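Local coordinates for hypothetical protein Atu2144 (Agrobacterium tumefaciens, PDB 2ODF) that is of unknown function but belongs to the N-formylglutamate amidohydrolase family, and so is probably a hydrolase related to zinc-dependent exopeptidases, at residues A[15-29]-A[67-81]. Numbering follows the deposited sequence.
Sequences AVGVENAAAKGDVLL and RLLSEKFHATLVYQR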
ATOM      1  N   ALA A  15     -14.491  -2.923   3.458  1.00 20.07           N
ATOM      2  CA  ALA A  15     -14.022  -1.621   2.974  1.00 19.72           C
ATOM      3  C   ALA A  15     -14.756  -1.132   1.718  1.00 18.75           C
ATOM      4  O   ALA A  15     -15.058   0.024   1.592  1.00 18.89           O
ATOM      5  CB  ALA A  15     -12.494  -1.673   2.689  1.00 18.34           C
ATOM      6  N   VAL A  16     -15.018  -2.038   0.790  1.00 19.06           N
ATOM      7  CA  VAL A  16     -15.447  -1.681  -0.567  1.00 19.15           C
ATOM      8  C   VAL A  16     -16.890  -2.106  -0.796  1.00 19.10           C
ATOM      9  O   VAL A  16     -17.255  -3.216  -0.475  1.00 18.34           O
ATOM     10  CB  VAL A  16     -14.574  -2.338  -1.648  1.00 19.34           C
ATOM     11  CG1 VAL A  16     -14.972  -1.818  -3.040  1.00 19.63           C
ATOM     12  CG2 VAL A  16     -13.064  -2.087  -1.382  1.00 20.69           C
ATOM     13  N   GLY A  17     -17.715  -1.171  -1.267  1.00 19.13           N
ATOM     14  CA  GLY A  17     -19.068  -1.456  -1.708  1.00 19.37           C
ATOM     15  C   GLY A  17     -19.149  -1.501  -3.219  1.00 19.17           C
ATOM     16  O   GLY A  17     -18.448  -0.753  -3.911  1.00 17.80           O
ATOM     17  N   VAL A  18     -19.953  -2.414  -3.749  1.00 19.58           N
ATOM     18  CA  VAL A  18     -20.181  -2.439  -5.197  1.00 19.89           C
ATOM     19  C   VAL A  18     -21.672  -2.618  -5.396  1.00 20.85           C
ATOM     20  O   VAL A  18     -22.268  -3.489  -4.772  1.00 19.74           O
ATOM     21  CB  VAL A  18     -19.393  -3.549  -5.924  1.00 20.58           C
ATOM     22  CG1 VAL A  18     -19.794  -3.630  -7.431  1.00 19.83           C
ATOM     23  CG2 VAL A  18     -17.876  -3.336  -5.771  1.00 20.86           C
ATOM     24  N   GLU A  19     -22.247  -1.762  -6.217  1.00 20.36           N
ATOM     25  CA  GLU A  19     -23.640  -1.820  -6.550  1.00 21.82           C
ATOM     26  C   GLU A  19     -23.817  -1.927  -8.056  1.00 21.67           C
ATOM     27  O   GLU A  19     -23.038  -1.427  -8.800  1.00 20.87           O
ATOM     28  CB  GLU A  19     -24.390  -0.646  -5.952  1.00 22.15           C
ATOM     29  CG  GLU A  19     -24.598  -0.741  -4.441  1.00 24.03           C
ATOM     30  CD  GLU A  19     -25.177   0.529  -3.848  1.00 25.68           C
ATOM     31  OE1 GLU A  19     -25.588   1.391  -4.607  1.00 29.67           O
ATOM     32  OE2 GLU A  19     -25.237   0.650  -2.631  1.00 29.14           O
ATOM     33  N   ASN A  20     -24.827  -2.667  -8.465  1.00 22.56           N
ATOM     34  CA  ASN A  20     -25.054  -2.889  -9.876  1.00 23.05           C
ATOM     35  C   ASN A  20     -23.837  -3.567 -10.517  1.00 22.21           C
ATOM     36  O   ASN A  20     -23.462  -3.236 -11.576  1.00 21.87           O
ATOM     37  CB  ASN A  20     -25.402  -1.557 -10.511  1.00 23.11           C
ATOM     38  CG  ASN A  20     -26.588  -1.627 -11.404  1.00 27.12           C
ATOM     39  OD1 ASN A  20     -27.161  -2.649 -11.554  1.00 31.22           O
ATOM     40  ND2 ASN A  20     -26.923  -0.533 -12.033  1.00 28.72           N
ATOM     41  N   ALA A  21     -23.254  -4.532  -9.817  1.00 22.84           N
ATOM     42  CA  ALA A  21     -22.054  -5.260 -10.278  1.00 23.13           C
ATOM     43  C   ALA A  21     -22.232  -5.804 -11.700  1.00 23.91           C
ATOM     44  O   ALA A  21     -21.337  -5.707 -12.562  1.00 23.67           O
ATOM     45  CB  ALA A  21     -21.716  -6.404  -9.307  1.00 23.51           C
ATOM     46  N   ALA A  22     -23.412  -6.344 -11.966  1.00 23.78           N
ATOM     47  CA  ALA A  22     -23.705  -6.903 -13.268  1.00 24.56           C
ATOM     48  C   ALA A  22     -24.408  -5.925 -14.217  1.00 24.47           C
ATOM     49  O   ALA A  22     -25.108  -6.346 -15.090  1.00 26.19           O
ATOM     50  CB  ALA A  22     -24.517  -8.206 -13.122  1.00 25.24           C
ATOM     51  N   ALA A  23     -24.198  -4.624 -14.082  1.00 24.62           N
ATOM     52  CA  ALA A  23     -24.783  -3.661 -15.025  1.00 24.45           C
ATOM     53  C   ALA A  23     -24.254  -3.849 -16.459  1.00 24.28           C
ATOM     54  O   ALA A  23     -23.107  -4.228 -16.670  1.00 23.45           O
ATOM     55  CB  ALA A  23     -24.529  -2.219 -14.564  1.00 24.81           C
ATOM     56  N   LYS A  24     -25.106  -3.540 -17.426  1.00 24.36           N
ATOM     57  CA  LYS A  24     -24.774  -3.608 -18.848  1.00 24.69           C
ATOM     58  C   LYS A  24     -24.119  -2.337 -19.357  1.00 24.49           C
ATOM     59  O   LYS A  24     -23.648  -2.307 -20.485  1.00 24.34           O
ATOM     60  CB  LYS A  24     -26.044  -3.750 -19.676  1.00 24.90           C
ATOM     61  CG  LYS A  24     -26.806  -5.026 -19.532  1.00 26.20           C
ATOM     62  CD  LYS A  24     -28.019  -4.946 -20.459  1.00 26.46           C
ATOM     63  CE  LYS A  24     -28.891  -6.195 -20.391  1.00 29.16           C
ATOM     64  NZ  LYS A  24     -30.097  -6.133 -21.287  1.00 29.59           N
ATOM     65  N   GLY A  25     -24.176  -1.265 -18.571  1.00 24.12           N
ATOM     66  CA  GLY A  25     -23.705   0.051 -19.014  1.00 23.48           C
ATOM     67  C   GLY A  25     -22.196   0.180 -19.165  1.00 22.80           C
ATOM     68  O   GLY A  25     -21.447  -0.447 -18.431  1.00 22.23           O
ATOM     69  N   ASP A  26     -21.766   1.014 -20.116  1.00 22.54           N
ATOM     70  CA  ASP A  26     -20.343   1.279 -20.352  1.00 21.89           C
ATOM     71  C   ASP A  26     -19.693   2.107 -19.217  1.00 21.08           C
ATOM     72  O   ASP A  26     -18.486   1.998 -18.974  1.00 21.40           O
ATOM     73  CB  ASP A  26     -20.129   2.058 -21.666  1.00 22.55           C
ATOM     74  CG  ASP A  26     -20.661   1.334 -22.906  1.00 25.46           C
ATOM     75  OD1 ASP A  26     -20.706   0.073 -22.934  1.00 25.88           O
ATOM     76  OD2 ASP A  26     -21.027   2.059 -23.866  1.00 27.02           O
ATOM     77  N   VAL A  27     -20.472   2.934 -18.521  1.00 20.26           N
ATOM     78  CA  VAL A  27     -19.923   3.791 -17.471  1.00 19.21           C
ATOM     79  C   VAL A  27     -19.627   2.991 -16.171  1.00 18.61           C
ATOM     80  O   VAL A  27     -20.426   2.160 -15.737  1.00 18.22           O
ATOM     81  CB  VAL A  27     -20.847   4.996 -17.201  1.00 18.95           C
ATOM     82  CG1 VAL A  27     -20.443   5.739 -15.979  1.00 18.54           C
ATOM     83  CG2 VAL A  27     -20.845   5.947 -18.415  1.00 19.92           C
ATOM     84  N   LEU A  28     -18.437   3.203 -15.610  1.00 17.62           N
ATOM     85  CA  LEU A  28     -18.053   2.638 -14.304  1.00 17.12           C
ATOM     86  C   LEU A  28     -17.901   3.804 -13.346  1.00 16.44           C
ATOM     87  O   LEU A  28     -16.995   4.653 -13.502  1.00 15.02           O
ATOM     88  CB  LEU A  28     -16.741   1.860 -14.411  1.00 17.50           C
ATOM     89  CG  LEU A  28     -16.207   1.172 -13.130  1.00 17.06           C
ATOM     90  CD1 LEU A  28     -17.213   0.211 -12.474  1.00 14.51           C
ATOM     91  CD2 LEU A  28     -14.835   0.464 -13.382  1.00 16.44           C
ATOM     92  N   LEU A  29     -18.835   3.886 -12.404  1.00 15.76           N
ATOM     93  CA  LEU A  29     -18.885   4.963 -11.448  1.00 15.50           C
ATOM     94  C   LEU A  29     -18.036   4.598 -10.236  1.00 15.53           C
ATOM     95  O   LEU A  29     -18.088   3.449  -9.756  1.00 14.65           O
ATOM     96  CB  LEU A  29     -20.320   5.240 -11.014  1.00 15.67           C
ATOM     97  CG  LEU A  29     -21.270   5.794 -12.092  1.00 16.55           C
ATOM     98  CD1 LEU A  29     -22.777   5.523 -11.775  1.00 14.56           C
ATOM     99  CD2 LEU A  29     -20.983   7.283 -12.350  1.00 16.82           C
ATOM    100  N   ARG A  67     -25.385   6.906  -6.862  1.00 17.55           N
ATOM    101  CA  ARG A  67     -26.427   5.909  -6.910  1.00 17.81           C
ATOM    102  C   ARG A  67     -27.483   6.205  -7.974  1.00 17.33           C
ATOM    103  O   ARG A  67     -27.856   5.347  -8.699  1.00 17.29           O
ATOM    104  CB  ARG A  67     -27.033   5.685  -5.536  1.00 18.34           C
ATOM    105  CG  ARG A  67     -26.120   5.009  -4.562  1.00 21.16           C
ATOM    106  CD  ARG A  67     -26.735   4.803  -3.247  1.00 28.50           C
ATOM    107  NE  ARG A  67     -26.016   3.768  -2.567  1.00 30.48           N
ATOM    108  CZ  ARG A  67     -25.772   3.753  -1.282  1.00 28.85           C
ATOM    109  NH1 ARG A  67     -26.196   4.717  -0.520  1.00 31.21           N
ATOM    110  NH2 ARG A  67     -25.112   2.756  -0.768  1.00 27.66           N
ATOM    111  N   LEU A  68     -27.888   7.459  -8.032  1.00 17.46           N
ATOM    112  CA  LEU A  68     -28.901   7.875  -9.002  1.00 17.82           C
ATOM    113  C   LEU A  68     -28.359   7.725 -10.405  1.00 18.07           C
ATOM    114  O   LEU A  68     -29.059   7.229 -11.282  1.00 18.12           O
ATOM    115  CB  LEU A  68     -29.367   9.295  -8.738  1.00 17.27           C
ATOM    116  CG  LEU A  68     -30.131   9.480  -7.438  1.00 18.11           C
ATOM    117  CD1 LEU A  68     -30.487  10.939  -7.313  1.00 19.07           C
ATOM    118  CD2 LEU A  68     -31.376   8.601  -7.361  1.00 20.49           C
ATOM    119  N   LEU A  69     -27.111   8.128 -10.620  1.00 18.07           N
ATOM    120  CA  LEU A  69     -26.422   7.882 -11.897  1.00 18.28           C
ATOM    121  C   LEU A  69     -26.236   6.401 -12.257  1.00 18.31           C
ATOM    122  O   LEU A  69     -26.236   6.039 -13.420  1.00 18.00           O
ATOM    123  CB  LEU A  69     -25.060   8.615 -11.917  1.00 18.57           C
ATOM    124  CG  LEU A  69     -25.107  10.145 -11.911  1.00 19.58           C
ATOM    125  CD1 LEU A  69     -23.720  10.739 -11.792  1.00 19.17           C
ATOM    126  CD2 LEU A  69     -25.791  10.651 -13.197  1.00 19.64           C
ATOM    127  N   SER A  70     -26.068   5.547 -11.258  1.00 18.88           N
ATOM    128  CA  SER A  70     -25.957   4.107 -11.464  1.00 19.93           C
ATOM    129  C   SER A  70     -27.255   3.535 -12.099  1.00 20.67           C
ATOM    130  O   SER A  70     -27.195   2.695 -13.009  1.00 20.88           O
ATOM    131  CB  SER A  70     -25.627   3.439 -10.129  1.00 19.87           C
ATOM    132  OG  SER A  70     -25.553   2.031 -10.248  1.00 20.54           O
ATOM    133  N   GLU A  71     -28.392   4.031 -11.632  1.00 22.17           N
ATOM    134  CA  GLU A  71     -29.731   3.722 -12.177  1.00 23.90           C
ATOM    135  C   GLU A  71     -29.863   4.297 -13.596  1.00 23.95           C
ATOM    136  O   GLU A  71     -30.192   3.580 -14.529  1.00 24.33           O
ATOM    137  CB  GLU A  71     -30.832   4.308 -11.262  1.00 25.02           C
ATOM    138  CG  GLU A  71     -30.907   3.695  -9.843  1.00 28.61           C
ATOM    139  CD  GLU A  71     -31.584   4.592  -8.733  1.00 30.02           C
ATOM    140  OE1 GLU A  71     -32.595   5.320  -8.996  1.00 35.98           O
ATOM    141  OE2 GLU A  71     -31.097   4.536  -7.563  1.00 37.87           O
ATOM    142  N   LYS A  72     -29.582   5.583 -13.758  1.00 23.07           N
ATOM    143  CA  LYS A  72     -29.763   6.240 -15.050  1.00 23.57           C
ATOM    144  C   LYS A  72     -28.843   5.707 -16.152  1.00 23.45           C
ATOM    145  O   LYS A  72     -29.274   5.557 -17.283  1.00 22.36           O
ATOM    146  CB  LYS A  72     -29.585   7.750 -14.913  1.00 24.02           C
ATOM    147  CG  LYS A  72     -30.641   8.382 -13.997  1.00 23.39           C
ATOM    148  CD  LYS A  72     -30.401   9.832 -13.840  1.00 24.74           C
ATOM    149  CE  LYS A  72     -31.426  10.480 -12.893  1.00 25.81           C
ATOM    150  NZ  LYS A  72     -32.753  10.580 -13.541  1.00 27.86           N
ATOM    151  N   PHE A  73     -27.585   5.420 -15.823  1.00 22.46           N
ATOM    152  CA  PHE A  73     -26.637   4.892 -16.804  1.00 22.28           C
ATOM    153  C   PHE A  73     -26.556   3.373 -16.865  1.00 22.34           C
ATOM    154  O   PHE A  73     -25.773   2.840 -17.675  1.00 23.38           O
ATOM    155  CB  PHE A  73     -25.223   5.461 -16.560  1.00 22.65           C
ATOM    156  CG  PHE A  73     -25.034   6.841 -17.093  1.00 22.30           C
ATOM    157  CD1 PHE A  73     -24.868   7.051 -18.449  1.00 22.35           C
ATOM    158  CD2 PHE A  73     -24.999   7.936 -16.250  1.00 22.97           C
ATOM    159  CE1 PHE A  73     -24.701   8.339 -18.961  1.00 24.26           C
ATOM    160  CE2 PHE A  73     -24.816   9.234 -16.763  1.00 23.47           C
ATOM    161  CZ  PHE A  73     -24.678   9.425 -18.108  1.00 23.55           C
ATOM    162  N   HIS A  74     -27.333   2.678 -16.029  1.00 21.42           N
ATOM    163  CA  HIS A  74     -27.227   1.216 -15.860  1.00 21.95           C
ATOM    164  C   HIS A  74     -25.761   0.868 -15.666  1.00 21.48           C
ATOM    165  O   HIS A  74     -25.161   0.078 -16.397  1.00 21.82           O
ATOM    166  CB  HIS A  74     -27.880   0.487 -17.023  1.00 23.12           C
ATOM    167  CG  HIS A  74     -29.253   0.991 -17.303  1.00 24.35           C
ATOM    168  ND1 HIS A  74     -30.330   0.676 -16.502  1.00 28.79           N
ATOM    169  CD2 HIS A  74     -29.709   1.878 -18.219  1.00 28.56           C
ATOM    170  CE1 HIS A  74     -31.405   1.298 -16.952  1.00 28.63           C
ATOM    171  NE2 HIS A  74     -31.055   2.038 -17.990  1.00 28.18           N
ATOM    172  N   ALA A  75     -25.193   1.493 -14.650  1.00 20.02           N
ATOM    173  CA  ALA A  75     -23.743   1.493 -14.471  1.00 19.91           C
ATOM    174  C   ALA A  75     -23.347   0.992 -13.079  1.00 19.41           C
ATOM    175  O   ALA A  75     -23.859   1.450 -12.065  1.00 19.19           O
ATOM    176  CB  ALA A  75     -23.211   2.854 -14.692  1.00 18.70           C
ATOM    177  N   THR A  76     -22.404   0.066 -13.060  1.00 19.09           N
ATOM    178  CA  THR A  76     -21.752  -0.365 -11.841  1.00 18.05           C
ATOM    179  C   THR A  76     -21.159   0.825 -11.063  1.00 18.35           C
ATOM    180  O   THR A  76     -20.619   1.789 -11.638  1.00 16.79           O
ATOM    181  CB  THR A  76     -20.650  -1.366 -12.179  1.00 18.99           C
ATOM    182  OG1 THR A  76     -21.236  -2.489 -12.837  1.00 16.97           O
ATOM    183  CG2 THR A  76     -19.879  -1.816 -10.925  1.00 18.64           C
ATOM    184  N   LEU A  77     -21.278   0.731  -9.745  1.00 17.21           N
ATOM    185  CA  LEU A  77     -20.772   1.750  -8.831  1.00 17.70           C
ATOM    186  C   LEU A  77     -19.899   1.065  -7.803  1.00 17.26           C
ATOM    187  O   LEU A  77     -20.360   0.152  -7.134  1.00 18.23           O
ATOM    188  CB  LEU A  77     -21.895   2.478  -8.121  1.00 17.09           C
ATOM    189  CG  LEU A  77     -21.579   3.381  -6.927  1.00 16.92           C
ATOM    190  CD1 LEU A  77     -20.602   4.484  -7.305  1.00 13.09           C
ATOM    191  CD2 LEU A  77     -22.888   3.955  -6.388  1.00 18.14           C
ATOM    192  N   VAL A  78     -18.654   1.507  -7.710  1.00 17.61           N
ATOM    193  CA  VAL A  78     -17.708   1.059  -6.690  1.00 17.39           C
ATOM    194  C   VAL A  78     -17.456   2.215  -5.758  1.00 17.60           C
ATOM    195  O   VAL A  78     -17.111   3.315  -6.202  1.00 16.70           O
ATOM    196  CB  VAL A  78     -16.375   0.608  -7.276  1.00 17.36           C
ATOM    197  CG1 VAL A  78     -15.442   0.081  -6.149  1.00 16.13           C
ATOM    198  CG2 VAL A  78     -16.598  -0.445  -8.339  1.00 18.73           C
ATOM    199  N   TYR A  79     -17.630   1.969  -4.461  1.00 17.54           N
ATOM    200  CA  TYR A  79     -17.504   3.029  -3.487  1.00 18.08           C
ATOM    201  C   TYR A  79     -16.803   2.525  -2.211  1.00 18.08           C
ATOM    202  O   TYR A  79     -16.804   1.325  -1.891  1.00 17.87           O
ATOM    203  CB  TYR A  79     -18.846   3.694  -3.209  1.00 18.16           C
ATOM    204  CG  TYR A  79     -19.863   2.849  -2.480  1.00 19.35           C
ATOM    205  CD1 TYR A  79     -20.648   1.918  -3.170  1.00 20.41           C
ATOM    206  CD2 TYR A  79     -20.064   2.988  -1.122  1.00 20.09           C
ATOM    207  CE1 TYR A  79     -21.586   1.141  -2.516  1.00 19.67           C
ATOM    208  CE2 TYR A  79     -21.028   2.207  -0.455  1.00 20.79           C
ATOM    209  CZ  TYR A  79     -21.772   1.285  -1.162  1.00 19.94           C
ATOM    210  OH  TYR A  79     -22.719   0.491  -0.521  1.00 20.79           O
ATOM    211  N   GLN A  80     -16.177   3.472  -1.535  1.00 18.42           N
ATOM    212  CA  GLN A  80     -15.469   3.236  -0.283  1.00 18.80           C
ATOM    213  C   GLN A  80     -16.444   3.422   0.860  1.00 18.93           C
ATOM    214  O   GLN A  80     -17.167   4.431   0.909  1.00 19.72           O
ATOM    215  CB  GLN A  80     -14.308   4.235  -0.253  1.00 19.72           C
ATOM    216  CG  GLN A  80     -13.387   4.260   0.906  1.00 20.06           C
ATOM    217  CD  GLN A  80     -12.891   2.903   1.412  1.00 21.01           C
ATOM    218  OE1 GLN A  80     -11.971   2.274   0.851  1.00 22.06           O
ATOM    219  NE2 GLN A  80     -13.432   2.504   2.525  1.00 14.65           N
ATOM    220  N   ARG A  81     -16.498   2.444   1.763  1.00 18.88           N
ATOM    221  CA  ARG A  81     -17.462   2.465   2.869  1.00 18.56           C
ATOM    222  C   ARG A  81     -16.984   3.174   4.151  1.00 18.50           C
ATOM    223  O   ARG A  81     -17.752   3.304   5.084  1.00 17.74           O
ATOM    224  CB  ARG A  81     -17.929   1.032   3.162  1.00 18.49           C
ATOM    225  CG  ARG A  81     -18.649   0.422   1.961  1.00 19.09           C
ATOM    226  CD  ARG A  81     -19.232  -0.919   2.237  1.00 19.42           C
ATOM    227  NE  ARG A  81     -20.311  -0.857   3.216  1.00 20.52           N
ATOM    228  CZ  ARG A  81     -20.197  -1.207   4.490  1.00 22.57           C
ATOM    229  NH1 ARG A  81     -19.042  -1.664   4.968  1.00 22.44           N
ATOM    230  NH2 ARG A  81     -21.257  -1.102   5.292  1.00 20.60           N
TER
HETATM  231  O   HOH W   1     -24.931  -1.744  -1.151  1.00 43.02           O
HETATM  232  O   HOH W   2     -29.497  -0.116 -13.849  1.00 41.27           O
HETATM  233  O   HOH W   3     -21.164  -0.385 -15.686  1.00 16.03           O
HETATM  234  O   HOH W   4     -23.377   3.653 -18.944  1.00 24.59           O
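Strand 77-80, which follows helix 62-73 after a short loop, illustrates how one strand near the margin of a mixed sheet can serve two neighbours of opposite direction: it pairs antiparallel with the outermost strand 16-19 and parallel with strand 27-29. On the antiparallel side, Gly-17 N bonds to Tyr-79 O at 2.7 Å; on the parallel side, Leu-29 receives from Val-78 N and donates to Thr-76 O. Bare of a side chain, Gly-17 lets the Tyr-79 ring fold back over it, with Tyr-79 CG between its own backbone N and carbonyl carbon (chi1 69°); Gly-17 CA sits 3.9 Å from the centroid of the Tyr-79 ring in a CH-pi contact. Beside this ring, Glu-19 reaches the helix. Arg-67 grips its carboxylate side-on, NE to OE1 at 3.2 Å and NH2 to OE2 at 2.8 Å, with the two planes only 10° apart; a water bridges OE2 to Tyr-79 OH. Where strand 16-19 gives way to a turn, Thr-76 OG1 donates to Asn-20 O (2.7 Å), while Ala-23 N reaches that oxygen from the opposite face. Beneath the helix, Leu-29 CD1 packs 3.8 Å from Leu-69 CB. Leu-29 and Leu-69 also meet strand 149-156, and helix 234-256 flanks Phe-73. On the other face of the sheet, Val-18, Leu-28 and Val-78 lie against helix 116-143, whose Arg-141 also bonds Thr-76 OG1.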